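Side-chain contacts in alanine racemase (Corynebacterium glutamicum, PDB 2DY3), which binds pyridoxal-5'-phosphate in the TIM-barrel domain of a two-domain alanine racemase-family chain that pairs with a second copy of itself: residues R18-M23 / L217-L222; Q67-D70 / E76-C79; R172-F177 / S206-E211; P234-E239 / E347-P352. All blocks are in the same frame, centred on the assembly; numbering follows the deposited sequence.

Interaction 1 (R18-M23 / L217-L222). With PLP (pyridoxal-5'-phosphate), chain F.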
loop_
_atom_site.group_PDB
_atom_site.type_symbol
_atom_site.label_atom_id
_atom_site.label_comp_id
_atom_site.label_asym_id
_atom_site.label_seq_id
_atom_site.Cartn_x
_atom_site.Cartn_y
_atom_site.Cartn_z
ATOM N N ARG B 18 -3.783 19.425 -20.387
ATOM C CA ARG B 18 -3.762 20.353 -21.520
ATOM C C ARG B 18 -2.608 20.021 -22.471
ATOM O O ARG B 18 -2.773 20.032 -23.691
ATOM C CB ARG B 18 -3.619 21.797 -21.029
ATOM C CG ARG B 18 -4.849 22.347 -20.324
ATOM C CD ARG B 18 -4.592 23.733 -19.737
ATOM N NE ARG B 18 -4.155 24.700 -20.745
ATOM C CZ ARG B 18 -3.864 25.974 -20.486
ATOM N NH1 ARG B 18 -3.962 26.446 -19.248
ATOM N NH2 ARG B 18 -3.471 26.780 -21.465
ATOM N N VAL B 19 -1.441 19.727 -21.908
ATOM C CA VAL B 19 -0.272 19.387 -22.714
ATOM C C VAL B 19 -0.483 18.092 -23.497
ATOM O O VAL B 19 0.006 17.945 -24.620
ATOM C CB VAL B 19 0.987 19.224 -21.835
ATOM C CG1 VAL B 19 2.116 18.616 -22.651
ATOM C CG2 VAL B 19 1.410 20.569 -21.281
ATOM N N LEU B 20 -1.202 17.148 -22.901
ATOM C CA LEU B 20 -1.457 15.885 -23.578
ATOM C C LEU B 20 -2.538 16.072 -24.639
ATOM O O LEU B 20 -2.487 15.456 -25.706
ATOM C CB LEU B 20 -1.882 14.811 -22.572
ATOM C CG LEU B 20 -0.830 14.401 -21.540
ATOM C CD1 LEU B 20 -1.389 13.320 -20.643
ATOM C CD2 LEU B 20 0.422 13.900 -22.244
ATOM N N LYS B 21 -3.511 16.929 -24.348
ATOM C CA LYS B 21 -4.589 17.187 -25.290
ATOM C C LYS B 21 -4.002 17.835 -26.545
ATOM O O LYS B 21 -4.321 17.441 -27.666
ATOM C CB LYS B 21 -5.645 18.103 -24.659
ATOM C CG LYS B 21 -6.962 18.145 -25.423
ATOM C CD LYS B 21 -7.570 16.749 -25.529
ATOM C CE LYS B 21 -8.806 16.727 -26.418
ATOM N NZ LYS B 21 -9.916 17.531 -25.855
ATOM N N GLN B 22 -3.131 18.821 -26.361
ATOM C CA GLN B 22 -2.519 19.476 -27.508
ATOM C C GLN B 22 -1.734 18.458 -28.338
ATOM O O GLN B 22 -1.825 18.447 -29.563
ATOM C CB GLN B 22 -1.592 20.608 -27.056
ATOM C CG GLN B 22 -1.028 21.423 -28.217
ATOM C CD GLN B 22 -2.118 22.126 -29.023
ATOM O OE1 GLN B 22 -1.862 22.665 -30.105
ATOM N NE2 GLN B 22 -3.338 22.132 -28.490
ATOM N N MET B 23 -0.978 17.597 -27.664
ATOM C CA MET B 23 -0.178 16.572 -28.336
ATOM C C MET B 23 -0.996 15.504 -29.066
ATOM O O MET B 23 -0.512 14.889 -30.017
ATOM C CB MET B 23 0.736 15.869 -27.329
ATOM C CG MET B 23 1.859 16.725 -26.778
ATOM S SD MET B 23 2.870 15.796 -25.611
ATOM C CE MET B 23 3.785 14.733 -26.727
ATOM N N LEU B 217 0.564 7.546 -16.957
ATOM C CA LEU B 217 1.724 8.149 -16.310
ATOM C C LEU B 217 1.925 9.648 -16.578
ATOM O O LEU B 217 2.139 10.420 -15.647
ATOM C CB LEU B 217 2.969 7.358 -16.727
ATOM C CG LEU B 217 4.275 7.425 -15.931
ATOM C CD1 LEU B 217 4.927 8.721 -16.214
ATOM C CD2 LEU B 217 4.038 7.242 -14.437
ATOM N N ALA B 218 1.853 10.058 -17.843
ATOM C CA ALA B 218 2.054 11.461 -18.199
ATOM C C ALA B 218 1.093 12.460 -17.538
ATOM O O ALA B 218 1.464 13.613 -17.303
ATOM C CB ALA B 218 2.007 11.627 -19.725
ATOM N N PHE B 219 -0.134 12.037 -17.245
ATOM C CA PHE B 219 -1.101 12.941 -16.616
ATOM C C PHE B 219 -0.640 13.364 -15.226
ATOM O O PHE B 219 -1.012 14.435 -14.726
ATOM C CB PHE B 219 -2.482 12.275 -16.488
ATOM C CG PHE B 219 -3.269 12.238 -17.769
ATOM C CD1 PHE B 219 -3.128 11.190 -18.662
ATOM C CD2 PHE B 219 -4.148 13.263 -18.082
ATOM C CE1 PHE B 219 -3.851 11.164 -19.846
ATOM C CE2 PHE B 219 -4.871 13.244 -19.259
ATOM C CZ PHE B 219 -4.724 12.194 -20.142
ATOM N N TYR B 220 0.174 12.516 -14.608
ATOM C CA TYR B 220 0.676 12.773 -13.266
ATOM C C TYR B 220 2.014 13.508 -13.300
ATOM O O TYR B 220 2.660 13.695 -12.269
ATOM C CB TYR B 220 0.781 11.441 -12.517
ATOM C CG TYR B 220 -0.504 10.648 -12.626
ATOM C CD1 TYR B 220 -1.670 11.097 -12.015
ATOM C CD2 TYR B 220 -0.577 9.507 -13.418
ATOM C CE1 TYR B 220 -2.871 10.439 -12.195
ATOM C CE2 TYR B 220 -1.780 8.845 -13.605
ATOM C CZ TYR B 220 -2.922 9.316 -12.989
ATOM O OH TYR B 220 -4.120 8.662 -13.167
ATOM N N GLY B 221 2.423 13.905 -14.502
ATOM C CA GLY B 221 3.652 14.658 -14.671
ATOM C C GLY B 221 4.972 13.912 -14.649
ATOM O O GLY B 221 6.014 14.520 -14.398
ATOM N N LEU B 222 4.950 12.612 -14.921
ATOM C CA LEU B 222 6.183 11.831 -14.911
ATOM C C LEU B 222 6.560 11.382 -16.323
ATOM O O LEU B 222 5.693 11.041 -17.118
ATOM C CB LEU B 222 6.019 10.617 -13.995
ATOM C CG LEU B 222 5.549 10.881 -12.558
ATOM C CD1 LEU B 222 5.238 9.554 -11.864
ATOM C CD2 LEU B 222 6.618 11.648 -11.795
HETATM N N1 PLP F . -3.398 0.926 -21.120
HETATM C C2 PLP F . -3.526 -0.218 -20.327
HETATM C C2A PLP F . -4.261 -1.428 -20.879
HETATM C C3 PLP F . -2.959 -0.218 -19.030
HETATM O O3 PLP F . -3.068 -1.339 -18.233
HETATM C C4 PLP F . -2.278 0.946 -18.555
HETATM C C4A PLP F . -1.605 0.992 -17.159
HETATM C C5 PLP F . -2.162 2.090 -19.420
HETATM C C6 PLP F . -2.729 2.059 -20.683
HETATM C C5A PLP F . -1.441 3.340 -19.016
HETATM O O4P PLP F . -0.049 3.231 -19.280
HETATM P P PLP F . 1.071 4.366 -18.982
HETATM O O1P PLP F . 0.984 4.755 -17.579
HETATM O O2P PLP F . 2.308 3.655 -19.307
HETATM O O3P PLP F . 0.705 5.459 -19.910
#
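The backbone N of L217 donates to O1P of pyridoxal-5'-phosphate at 2.9 Å, nearly straight, with 166° at the hydrogen. It belongs to the phosphate site of the TIM-barrel domain, where a loop following strand 212-213 turns into a short 3-10 segment, 217-220, whose first backbone N-H, that of L217, meets the phosphate. G216 N, S199 N and the hydroxyls of Y38 and Y346 also bond to pyridoxal-5'-phosphate, and the N-terminal end of the short 3-10 segment may add a little to the pull on the negative charge. L217 CB adds a close flank, 3.4 Å from PLP O1P. One residue on, A218 N is bonded to S199 OG, so the same serine meets PLP through its backbone and steadies the turn through its side chain.

Behind this polar front the segment turns apolar and rests on helix 10-24 through a single side chain, L20. Its two methyls divide the work. CD2 lies 3.7 Å from A218 CB, while CD1 stands over the face of the F219 ring, 3.3 Å from its centroid and only 10° off the normal, a CH-pi contact. F219 reaches this place because its CG stands anti to the carbonyl carbon (chi1 -78°), which carries the ring nearer the helix than its CB direction alone would suggest. F202 of helix 199-202 also packs on L20, and L29 and A31 of strand 28-32 meet F219. Centring is so even that L20 CD1 touches every ring carbon, with F219 CE1 at 3.4 Å and L20 CD1 to F219 CD2 at 3.8 Å.

Interaction 2 (Q67-D70 / E76-C79)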
loop_
_atom_site.group_PDB
_atom_site.type_symbol
_atom_site.label_atom_id
_atom_site.label_comp_id
_atom_site.label_asym_id
_atom_site.label_seq_id
_atom_site.Cartn_x
_atom_site.Cartn_y
_atom_site.Cartn_z
ATOM N N GLN B 67 -16.729 3.408 -9.939
ATOM C CA GLN B 67 -16.375 4.523 -9.057
ATOM C C GLN B 67 -16.312 5.819 -9.878
ATOM O O GLN B 67 -16.665 6.897 -9.391
ATOM C CB GLN B 67 -15.024 4.261 -8.369
ATOM C CG GLN B 67 -14.522 5.423 -7.498
ATOM C CD GLN B 67 -13.200 5.127 -6.799
ATOM O OE1 GLN B 67 -12.318 4.480 -7.365
ATOM N NE2 GLN B 67 -13.053 5.614 -5.568
ATOM N N LEU B 68 -15.869 5.712 -11.128
ATOM C CA LEU B 68 -15.795 6.883 -11.995
ATOM C C LEU B 68 -17.195 7.437 -12.250
ATOM O O LEU B 68 -17.412 8.649 -12.215
ATOM C CB LEU B 68 -15.122 6.530 -13.325
ATOM C CG LEU B 68 -13.617 6.275 -13.210
ATOM C CD1 LEU B 68 -13.027 5.997 -14.582
ATOM C CD2 LEU B 68 -12.956 7.492 -12.579
ATOM N N ARG B 69 -18.145 6.546 -12.513
ATOM C CA ARG B 69 -19.513 6.976 -12.757
ATOM C C ARG B 69 -20.057 7.601 -11.481
ATOM O O ARG B 69 -20.796 8.579 -11.540
ATOM C CB ARG B 69 -20.387 5.793 -13.191
ATOM C CG ARG B 69 -20.155 5.341 -14.634
ATOM C CD ARG B 69 -20.714 6.329 -15.666
ATOM N NE ARG B 69 -20.459 5.868 -17.032
ATOM C CZ ARG B 69 -19.662 6.480 -17.907
ATOM N NH1 ARG B 69 -19.033 7.599 -17.575
ATOM N NH2 ARG B 69 -19.472 5.954 -19.109
ATOM N N ASP B 70 -19.672 7.037 -10.334
ATOM C CA ASP B 70 -20.104 7.539 -9.029
ATOM C C ASP B 70 -19.726 9.004 -8.793
ATOM O O ASP B 70 -20.541 9.785 -8.300
ATOM C CB ASP B 70 -19.505 6.698 -7.892
ATOM C CG ASP B 70 -20.316 5.444 -7.586
ATOM O OD1 ASP B 70 -21.423 5.287 -8.142
ATOM O OD2 ASP B 70 -19.845 4.618 -6.774
ATOM N N GLU B 76 -16.805 8.598 -21.845
ATOM C CA GLU B 76 -16.685 7.190 -22.193
ATOM C C GLU B 76 -15.705 6.560 -21.186
ATOM O O GLU B 76 -14.666 7.149 -20.881
ATOM C CB GLU B 76 -16.123 7.093 -23.609
ATOM C CG GLU B 76 -15.912 5.703 -24.154
ATOM C CD GLU B 76 -15.299 5.736 -25.543
ATOM O OE1 GLU B 76 -15.793 6.516 -26.386
ATOM O OE2 GLU B 76 -14.331 4.984 -25.798
ATOM N N VAL B 77 -16.042 5.383 -20.667
ATOM C CA VAL B 77 -15.188 4.689 -19.704
ATOM C C VAL B 77 -14.929 3.244 -20.141
ATOM O O VAL B 77 -15.862 2.512 -20.459
ATOM C CB VAL B 77 -15.826 4.672 -18.287
ATOM C CG1 VAL B 77 -14.984 3.798 -17.339
ATOM C CG2 VAL B 77 -15.913 6.096 -17.731
ATOM N N LEU B 78 -13.659 2.844 -20.154
ATOM C CA LEU B 78 -13.269 1.487 -20.549
ATOM C C LEU B 78 -12.646 0.722 -19.381
ATOM O O LEU B 78 -11.813 1.249 -18.648
ATOM C CB LEU B 78 -12.278 1.534 -21.712
ATOM C CG LEU B 78 -11.720 0.197 -22.221
ATOM C CD1 LEU B 78 -12.834 -0.718 -22.730
ATOM C CD2 LEU B 78 -10.727 0.479 -23.332
ATOM N N CYS B 79 -13.059 -0.530 -19.225
ATOM C CA CYS B 79 -12.581 -1.408 -18.160
ATOM C C CYS B 79 -12.009 -2.675 -18.819
ATOM O O CYS B 79 -12.650 -3.275 -19.679
ATOM C CB CYS B 79 -13.779 -1.704 -17.234
ATOM S SG CYS B 79 -13.821 -3.255 -16.368
#
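The guanidinium of R69 carries V77 CG2 on one face and has the backbone of E76 at its edge. The methyl stands 3.5 Å from R69 NH1 and 3.8 Å from R69 CZ; it lies over the face but displaced toward the NH1/NH2 end, away from NE, whereas E76 CA lies close to the plane, 4.3 Å from R69 NH2. Although the CB of R69 does not point straight at the strand, a bend at chi2 (-72°) swings the chain round until its end slides past V77 in the opposite direction.

What fixes the rotation of this plane is a set of backbone carbonyls: NH1 bonds to Q75 O and I73 O in the turn between helix and strand, NE to R94 O, and NH2 to N95 O. A positive group spread over so many carbonyl dipoles would be expected to be well compensated, and V77 can then lie on its face as plain packing.

The other branch of V77 serves the apolar side. CG1, anti to the backbone N (chi1 174°), meets L68 CD1 at 4.0 Å, the two side chains crossing at a slant. L68 is buried further between F57 and V59 of strand 56-59 and V42 and A46 of helix 42-50. E76 turns its side chain the other way, to a salt bridge with R118, while V77 shares backbone hydrogen bonds with D97. Helix 62-70 thus lies on the sheet between strands 56-59 and 76-81, the right-handed beta-alpha-beta crossover from which a TIM barrel is built.

Interaction 3 (R172-F177 / S206-E211)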
loop_
_atom_site.group_PDB
_atom_site.type_symbol
_atom_site.label_atom_id
_atom_site.label_comp_id
_atom_site.label_asym_id
_atom_site.label_seq_id
_atom_site.Cartn_x
_atom_site.Cartn_y
_atom_site.Cartn_z
ATOM N N ARG B 172 6.411 -5.063 -34.159
ATOM C CA ARG B 172 5.962 -6.419 -34.437
ATOM C C ARG B 172 4.532 -6.565 -33.916
ATOM O O ARG B 172 3.700 -7.232 -34.532
ATOM C CB ARG B 172 6.880 -7.447 -33.766
ATOM C CG ARG B 172 6.569 -8.888 -34.162
ATOM C CD ARG B 172 6.690 -9.072 -35.671
ATOM N NE ARG B 172 8.046 -8.800 -36.140
ATOM C CZ ARG B 172 9.091 -9.593 -35.914
ATOM N NH1 ARG B 172 8.937 -10.719 -35.230
ATOM N NH2 ARG B 172 10.295 -9.252 -36.362
ATOM N N GLN B 173 4.252 -5.927 -32.783
ATOM C CA GLN B 173 2.919 -5.969 -32.196
ATOM C C GLN B 173 1.909 -5.241 -33.082
ATOM O O GLN B 173 0.782 -5.707 -33.260
ATOM C CB GLN B 173 2.914 -5.328 -30.806
ATOM C CG GLN B 173 3.616 -6.136 -29.726
ATOM C CD GLN B 173 3.277 -5.640 -28.328
ATOM O OE1 GLN B 173 2.165 -5.847 -27.832
ATOM N NE2 GLN B 173 4.227 -4.967 -27.693
ATOM N N ILE B 174 2.316 -4.098 -33.634
ATOM C CA ILE B 174 1.436 -3.315 -34.494
ATOM C C ILE B 174 1.069 -4.106 -35.738
ATOM O O ILE B 174 -0.071 -4.060 -36.193
ATOM C CB ILE B 174 2.091 -1.975 -34.918
ATOM C CG1 ILE B 174 2.290 -1.089 -33.689
ATOM C CG2 ILE B 174 1.192 -1.236 -35.915
ATOM C CD1 ILE B 174 1.000 -0.784 -32.973
ATOM N N ILE B 175 2.035 -4.826 -36.299
ATOM C CA ILE B 175 1.752 -5.628 -37.485
ATOM C C ILE B 175 0.641 -6.634 -37.167
ATOM O O ILE B 175 -0.326 -6.747 -37.907
ATOM C CB ILE B 175 2.999 -6.399 -37.967
ATOM C CG1 ILE B 175 4.017 -5.428 -38.564
ATOM C CG2 ILE B 175 2.601 -7.431 -39.003
ATOM C CD1 ILE B 175 5.298 -6.092 -39.033
ATOM N N ALA B 176 0.789 -7.355 -36.059
ATOM C CA ALA B 176 -0.207 -8.340 -35.648
ATOM C C ALA B 176 -1.555 -7.682 -35.344
ATOM O O ALA B 176 -2.607 -8.234 -35.651
ATOM C CB ALA B 176 0.293 -9.100 -34.431
ATOM N N PHE B 177 -1.517 -6.500 -34.740
ATOM C CA PHE B 177 -2.735 -5.772 -34.401
ATOM C C PHE B 177 -3.496 -5.379 -35.665
ATOM O O PHE B 177 -4.715 -5.504 -35.724
ATOM C CB PHE B 177 -2.386 -4.516 -33.590
ATOM C CG PHE B 177 -3.586 -3.720 -33.133
ATOM C CD1 PHE B 177 -4.484 -4.248 -32.216
ATOM C CD2 PHE B 177 -3.793 -2.427 -33.596
ATOM C CE1 PHE B 177 -5.565 -3.499 -31.764
ATOM C CE2 PHE B 177 -4.865 -1.677 -33.149
ATOM C CZ PHE B 177 -5.753 -2.214 -32.228
ATOM N N SER B 206 4.010 9.260 -32.907
ATOM C CA SER B 206 2.818 9.957 -33.367
ATOM C C SER B 206 2.156 9.178 -34.493
ATOM O O SER B 206 0.976 9.371 -34.789
ATOM C CB SER B 206 3.174 11.363 -33.847
ATOM O OG SER B 206 2.010 12.058 -34.261
ATOM N N ASP B 207 2.921 8.292 -35.121
ATOM C CA ASP B 207 2.390 7.485 -36.207
ATOM C C ASP B 207 1.458 6.393 -35.683
ATOM O O ASP B 207 0.798 5.708 -36.464
ATOM C CB ASP B 207 3.529 6.843 -37.003
ATOM C CG ASP B 207 4.432 5.982 -36.142
ATOM O OD1 ASP B 207 4.997 5.005 -36.674
ATOM O OD2 ASP B 207 4.591 6.284 -34.940
ATOM N N LEU B 208 1.393 6.239 -34.363
ATOM C CA LEU B 208 0.542 5.211 -33.772
ATOM C C LEU B 208 -0.650 5.765 -33.000
ATOM O O LEU B 208 -1.295 5.039 -32.247
ATOM C CB LEU B 208 1.373 4.312 -32.848
ATOM C CG LEU B 208 2.583 3.624 -33.486
ATOM C CD1 LEU B 208 3.345 2.829 -32.432
ATOM C CD2 LEU B 208 2.113 2.719 -34.611
ATOM N N HIS B 209 -0.951 7.044 -33.183
ATOM C CA HIS B 209 -2.077 7.647 -32.472
ATOM C C HIS B 209 -3.428 7.014 -32.800
ATOM O O HIS B 209 -4.303 6.930 -31.938
ATOM C CB HIS B 209 -2.150 9.145 -32.756
ATOM C CG HIS B 209 -1.070 9.938 -32.089
ATOM N ND1 HIS B 209 -0.128 9.362 -31.263
ATOM C CD2 HIS B 209 -0.793 11.264 -32.112
ATOM C CE1 HIS B 209 0.682 10.300 -30.805
ATOM N NE2 HIS B 209 0.301 11.462 -31.304
ATOM N N MET B 210 -3.601 6.575 -34.043
ATOM C CA MET B 210 -4.859 5.968 -34.454
ATOM C C MET B 210 -5.993 6.920 -34.098
ATOM O O MET B 210 -5.830 8.129 -34.205
ATOM C CB MET B 210 -5.040 4.620 -33.755
ATOM C CG MET B 210 -3.882 3.679 -34.003
ATOM S SD MET B 210 -4.191 2.010 -33.451
ATOM C CE MET B 210 -5.127 1.381 -34.844
ATOM N N GLU B 211 -7.136 6.398 -33.668
ATOM C CA GLU B 211 -8.257 7.276 -33.323
ATOM C C GLU B 211 -8.223 7.725 -31.867
ATOM O O GLU B 211 -8.888 8.692 -31.485
ATOM C CB GLU B 211 -9.600 6.585 -33.583
ATOM C CG GLU B 211 -9.907 6.244 -35.038
ATOM C CD GLU B 211 -9.198 4.987 -35.507
ATOM O OE1 GLU B 211 -8.791 4.173 -34.649
ATOM O OE2 GLU B 211 -9.063 4.807 -36.736
#
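I174 and L208 reach toward each other tip to tip: L208 CD2 sits 3.9 Å from I174 CG1 and 4.0 Å from I174 CD1, one methyl against the end of an isoleucine arm. Beside them, M210 and F177 approach from opposite directions and meet at the rim of the ring. The methyl CE lies in the ring plane, 3.5 Å from F177 CE2, and SD is 3.8 Å from the same carbon. Measured to the F177 centroid, M210 SD is 5.1 Å away and 73° off the normal, an oblique Met-aromatic contact. The methionine chain runs extended until chi3 (82°), where it bends and sets CE alongside the edge.

Both partners belong to the outer layer of the TIM-barrel domain: helix 169-186 lies against the loop that leads into strand 212-213. Further out, V196 packs on F177 and C197 on L208. D207 OD2 makes a local salt bridge to R205 NE within the turn, while E211 OE1, bonded to N194 N, links the loop to another part of the chain. S206 CA lies over one face of the H209 ring, toward its rim, and F202 meets that imidazole with ring planes at about 40°.

Interaction 4 (P234-E239 / E347-P352); sequences PAMTWE and EVVCRP
P352 is the bump and the indole of W238 the broad surface it presses on. P352 CG stands over one face, 3.6 Å from the centroid of the five-membered ring and 16° off its normal, a CH-pi contact that comes still closer, 3.5 Å, at W238 CD2. The neighbouring methylene, P352 CB, lies over the NE1-CE2 side of the same face, 3.6 Å from W238 NE1, so the proline slants across the ring system instead of touching it at a single point.

M236, two residues earlier on strand 236-247 and on the same side of it, fills the next hollow. Its chain is extended with CG anti to the backbone N (chi1 179°), then bends at chi3 so that the thioether end hooks against V349. CE meets V349 O at 3.5 Å, and SD lies 4.0 Å from V349 CB. The same sulfur is 4.4 Å from P352 CG, which is thereby flanked by thioether and indole.

Strand 4-8 lines the hollow through I8 against M236, L4 and T6 against W238, and T6 against P352. On the helix side, E347 OE2 bonds to R281 N of the second subunit. This is the buried core of the strand-rich C-terminal domain of the alanine racemase fold, where a sheet backs the short helix whose Y346 reaches the pyridoxal-5'-phosphate site.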
loop_
_atom_site.group_PDB
_atom_site.type_symbol
_atom_site.label_atom_id
_atom_site.label_comp_id
_atom_site.label_asym_id
_atom_site.label_seq_id
_atom_site.Cartn_x
_atom_site.Cartn_y
_atom_site.Cartn_z
ATOM N N PRO B 234 5.180 17.341 -12.391
ATOM C CA PRO B 234 4.928 16.297 -11.393
ATOM C C PRO B 234 3.837 16.772 -10.446
ATOM O O PRO B 234 3.816 17.934 -10.062
ATOM C CB PRO B 234 6.284 16.150 -10.709
ATOM C CG PRO B 234 7.232 16.392 -11.842
ATOM C CD PRO B 234 6.623 17.610 -12.514
ATOM N N ALA B 235 2.933 15.878 -10.069
ATOM C CA ALA B 235 1.831 16.270 -9.202
ATOM C C ALA B 235 1.886 15.740 -7.769
ATOM O O ALA B 235 1.171 16.234 -6.897
ATOM C CB ALA B 235 0.519 15.861 -9.850
ATOM N N MET B 236 2.726 14.743 -7.515
ATOM C CA MET B 236 2.789 14.177 -6.174
ATOM C C MET B 236 4.070 14.471 -5.415
ATOM O O MET B 236 5.172 14.440 -5.972
ATOM C CB MET B 236 2.598 12.651 -6.225
ATOM C CG MET B 236 2.674 11.972 -4.852
ATOM S SD MET B 236 2.540 10.155 -4.918
ATOM C CE MET B 236 0.769 9.953 -5.224
ATOM N N THR B 237 3.901 14.768 -4.135
ATOM C CA THR B 237 5.018 15.010 -3.235
ATOM C C THR B 237 4.693 14.209 -1.974
ATOM O O THR B 237 3.592 14.331 -1.431
ATOM C CB THR B 237 5.152 16.496 -2.859
ATOM O OG1 THR B 237 5.472 17.266 -4.028
ATOM C CG2 THR B 237 6.255 16.680 -1.818
ATOM N N TRP B 238 5.624 13.366 -1.541
ATOM C CA TRP B 238 5.445 12.558 -0.331
ATOM C C TRP B 238 6.354 13.191 0.716
ATOM O O TRP B 238 7.565 13.287 0.515
ATOM C CB TRP B 238 5.854 11.098 -0.599
ATOM C CG TRP B 238 5.427 10.101 0.463
ATOM C CD1 TRP B 238 4.368 10.218 1.320
ATOM C CD2 TRP B 238 5.997 8.807 0.709
ATOM N NE1 TRP B 238 4.244 9.081 2.077
ATOM C CE2 TRP B 238 5.227 8.197 1.722
ATOM C CE3 TRP B 238 7.080 8.102 0.168
ATOM C CZ2 TRP B 238 5.504 6.914 2.206
ATOM C CZ3 TRP B 238 7.353 6.829 0.649
ATOM C CH2 TRP B 238 6.568 6.248 1.657
ATOM N N GLU B 239 5.776 13.637 1.827
ATOM C CA GLU B 239 6.565 14.288 2.865
ATOM C C GLU B 239 6.088 13.992 4.284
ATOM O O GLU B 239 4.901 13.762 4.534
ATOM C CB GLU B 239 6.575 15.808 2.637
ATOM C CG GLU B 239 5.227 16.481 2.835
ATOM C CD GLU B 239 5.205 17.933 2.360
ATOM O OE1 GLU B 239 4.202 18.628 2.617
ATOM O OE2 GLU B 239 6.183 18.378 1.724
ATOM N N GLU B 347 6.037 2.746 -9.848
ATOM C CA GLU B 347 5.936 2.094 -8.549
ATOM C C GLU B 347 6.085 3.037 -7.361
ATOM O O GLU B 347 5.378 2.897 -6.363
ATOM C CB GLU B 347 6.954 0.951 -8.441
ATOM C CG GLU B 347 6.844 0.165 -7.128
ATOM C CD GLU B 347 7.639 -1.138 -7.139
ATOM O OE1 GLU B 347 8.843 -1.102 -7.456
ATOM O OE2 GLU B 347 7.060 -2.198 -6.823
ATOM N N VAL B 348 6.985 4.008 -7.459
ATOM C CA VAL B 348 7.171 4.932 -6.351
ATOM C C VAL B 348 5.915 5.762 -6.045
ATOM O O VAL B 348 5.581 5.956 -4.879
ATOM C CB VAL B 348 8.382 5.872 -6.595
ATOM C CG1 VAL B 348 9.654 5.040 -6.782
ATOM C CG2 VAL B 348 8.143 6.743 -7.794
ATOM N N VAL B 349 5.203 6.241 -7.063
ATOM C CA VAL B 349 4.005 7.027 -6.773
ATOM C C VAL B 349 2.893 6.171 -6.173
ATOM O O VAL B 349 2.006 6.686 -5.493
ATOM C CB VAL B 349 3.466 7.759 -8.022
ATOM C CG1 VAL B 349 4.520 8.751 -8.528
ATOM C CG2 VAL B 349 3.075 6.756 -9.101
ATOM N N CYS B 350 2.955 4.864 -6.413
ATOM C CA CYS B 350 1.958 3.938 -5.879
ATOM C C CYS B 350 2.310 3.482 -4.469
ATOM O O CYS B 350 1.487 2.861 -3.796
ATOM C CB CYS B 350 1.840 2.692 -6.772
ATOM S SG CYS B 350 0.867 2.899 -8.283
ATOM N N ARG B 351 3.524 3.790 -4.016
ATOM C CA ARG B 351 3.968 3.357 -2.694
ATOM C C ARG B 351 3.351 3.987 -1.444
ATOM O O ARG B 351 3.006 3.267 -0.502
ATOM C CB ARG B 351 5.493 3.461 -2.595
ATOM C CG ARG B 351 6.245 2.436 -3.437
ATOM C CD ARG B 351 5.994 1.001 -2.961
ATOM N NE ARG B 351 4.576 0.644 -2.986
ATOM C CZ ARG B 351 3.831 0.575 -4.088
ATOM N NH1 ARG B 351 4.369 0.834 -5.273
ATOM N NH2 ARG B 351 2.541 0.265 -4.002
ATOM N N PRO B 352 3.214 5.327 -1.405
ATOM C CA PRO B 352 2.637 6.015 -0.237
ATOM C C PRO B 352 1.295 5.435 0.197
ATOM O O PRO B 352 0.304 5.539 -0.521
ATOM C CB PRO B 352 2.531 7.466 -0.712
ATOM C CG PRO B 352 3.736 7.591 -1.609
ATOM C CD PRO B 352 3.627 6.302 -2.427
#

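Overall arrangement
From the N terminus, helix 10-24 opens interaction 1, which stays open across most of the TIM-barrel domain until 217-222. Interactions 2 and 3 fall within that span, one after the other: the first closes a tight loop inside a single beta-alpha-beta unit, the second brings the loop before strand 212-213 back to helix 169-186. Interaction 4 begins only after interaction 1 has closed and ties two elements of the C-terminal domain together; none of the four cross. Interaction 1 is the junction. M23 O packs near H209 NE2 of interaction 3, and toward interaction 4 a probable hydrogen bond joins Y220 O to A235 N, while L222 packs on V349. Interaction 2 touches none of the others.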